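Local coordinates for protein acinetobacter secreted protease CpaA (Acinetobacter nosocomialis M2, PDB 6O38) that is a secreted zinc metalloprotease, exported through the type II secretion system with the help of its chaperone CpaB, that probably cleaves glycoproteins outside the cell, at residues G30-N35 with S52-S57. Sequence-based numbering, arbitrary orientation.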
# COMPACT_ATOMS: atom_id res chain seq x y z
N GLY A 30 22.93 -18.09 21.45
CA GLY A 30 24.11 -18.41 20.68
C GLY A 30 23.87 -19.25 19.45
O GLY A 30 24.81 -19.54 18.71
N ASN A 31 22.62 -19.63 19.20
CA ASN A 31 22.25 -20.50 18.08
C ASN A 31 20.92 -19.96 17.53
O ASN A 31 19.85 -20.36 17.98
CB ASN A 31 22.13 -21.95 18.52
CG ASN A 31 22.38 -22.93 17.40
OD1 ASN A 31 22.18 -22.61 16.23
ND2 ASN A 31 22.83 -24.13 17.75
N TRP A 32 21.01 -19.06 16.56
CA TRP A 32 19.84 -18.30 16.13
C TRP A 32 19.97 -17.91 14.66
O TRP A 32 21.08 -17.71 14.15
CB TRP A 32 19.65 -17.05 16.99
CG TRP A 32 18.66 -16.06 16.45
CD1 TRP A 32 17.31 -16.07 16.65
CD2 TRP A 32 18.94 -14.93 15.63
NE1 TRP A 32 16.73 -15.00 16.00
CE2 TRP A 32 17.71 -14.29 15.36
CE3 TRP A 32 20.11 -14.39 15.09
CZ2 TRP A 32 17.62 -13.14 14.58
CZ3 TRP A 32 20.02 -13.25 14.31
CH2 TRP A 32 18.79 -12.64 14.07
N VAL A 33 18.82 -17.81 14.00
CA VAL A 33 18.72 -17.29 12.64
C VAL A 33 17.41 -16.53 12.54
O VAL A 33 16.43 -16.85 13.23
CB VAL A 33 18.83 -18.41 11.58
CG1 VAL A 33 17.62 -19.32 11.64
CG2 VAL A 33 19.01 -17.82 10.19
N LYS A 34 17.38 -15.50 11.70
CA LYS A 34 16.23 -14.61 11.66
C LYS A 34 15.07 -15.22 10.87
O LYS A 34 13.93 -15.24 11.36
CB LYS A 34 16.62 -13.26 11.06
CG LYS A 34 15.64 -12.14 11.38
CD LYS A 34 16.12 -10.80 10.84
CE LYS A 34 15.36 -9.65 11.47
NZ LYS A 34 15.57 -9.59 12.94
N ASN A 35 15.33 -15.71 9.67
CA ASN A 35 14.30 -16.21 8.78
C ASN A 35 14.33 -17.73 8.74
O ASN A 35 15.40 -18.33 8.56
CB ASN A 35 14.46 -15.64 7.37
CG ASN A 35 14.37 -14.12 7.34
OD1 ASN A 35 13.66 -13.52 8.14
ND2 ASN A 35 15.09 -13.50 6.42
N SER A 52 12.01 -21.70 20.63
CA SER A 52 12.89 -20.55 20.66
C SER A 52 13.05 -20.05 22.09
O SER A 52 12.06 -19.83 22.79
CB SER A 52 12.35 -19.42 19.77
OG SER A 52 13.17 -18.26 19.87
N SER A 53 14.30 -19.88 22.51
CA SER A 53 14.63 -19.22 23.76
C SER A 53 15.54 -18.01 23.54
O SER A 53 16.09 -17.48 24.51
CB SER A 53 15.29 -20.20 24.74
OG SER A 53 16.54 -20.66 24.24
N ALA A 54 15.70 -17.57 22.30
CA ALA A 54 16.59 -16.48 21.98
C ALA A 54 15.94 -15.13 22.27
O ALA A 54 14.71 -14.99 22.22
CB ALA A 54 17.01 -16.53 20.51
N ALA A 55 16.78 -14.14 22.59
CA ALA A 55 16.27 -12.80 22.84
C ALA A 55 15.75 -12.16 21.56
O ALA A 55 14.82 -11.34 21.61
CB ALA A 55 17.36 -11.93 23.46
N TYR A 56 16.33 -12.50 20.41
CA TYR A 56 15.90 -11.96 19.13
C TYR A 56 14.73 -12.78 18.58
O TYR A 56 14.70 -14.00 18.71
CB TYR A 56 17.05 -11.96 18.12
CG TYR A 56 18.13 -10.94 18.42
CD1 TYR A 56 17.90 -9.90 19.31
CD2 TYR A 56 19.36 -11.01 17.79
CE1 TYR A 56 18.88 -8.97 19.58
CE2 TYR A 56 20.35 -10.08 18.06
CZ TYR A 56 20.11 -9.06 18.95
OH TYR A 56 21.09 -8.13 19.22
N SER A 57 13.78 -12.08 17.96
CA SER A 57 12.63 -12.74 17.36
C SER A 57 13.01 -13.37 16.03
O SER A 57 13.92 -12.92 15.33
CB SER A 57 11.49 -11.75 17.16
OG SER A 57 11.00 -11.27 18.41
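The indole of Trp-32 meets Tyr-56 in a T-shaped pair: the edge of the Tyr-56 ring points at the face of the six-membered indole ring, with centroids 5.4 Å apart and planes at 71°. Tyr-56 CB lies over the same indole at its five-membered ring, 4.0 Å from that centroid and 29° off the normal, as a CH-pi contact. With CG of Trp-32 anti to the backbone N (chi1 168°), the indole reaches across to the 52-57 loop, where its CD1 also meets the methyl CB of Ala-54 at 3.9 Å. Two carbonyl oxygens approach Trp-32 NE1, Tyr-56 O at 3.5 Å and Ser-57 O, in plane at the indole edge, at 3.6 Å; neither makes a hydrogen bond. On the indole face opposite Tyr-56 CB sits the backbone N of Lys-34, offset toward the rim.

Further out, Ser-57 OG is hydrogen-bonded to Lys-73 NZ and Asn-75 OD1. Hydrogen bonds of Lys-34 with Tyr-59 (backbone) and of Ser-58 OG with Val-33 O tie 30-35 to strand 58-61, and Lys-34 packs on Glu-47 of the chaperone CpaB. The edge-to-face pair thus joins the loops following strands 22-27 and 47-52 within the first StcE-type beta-sandwich domain.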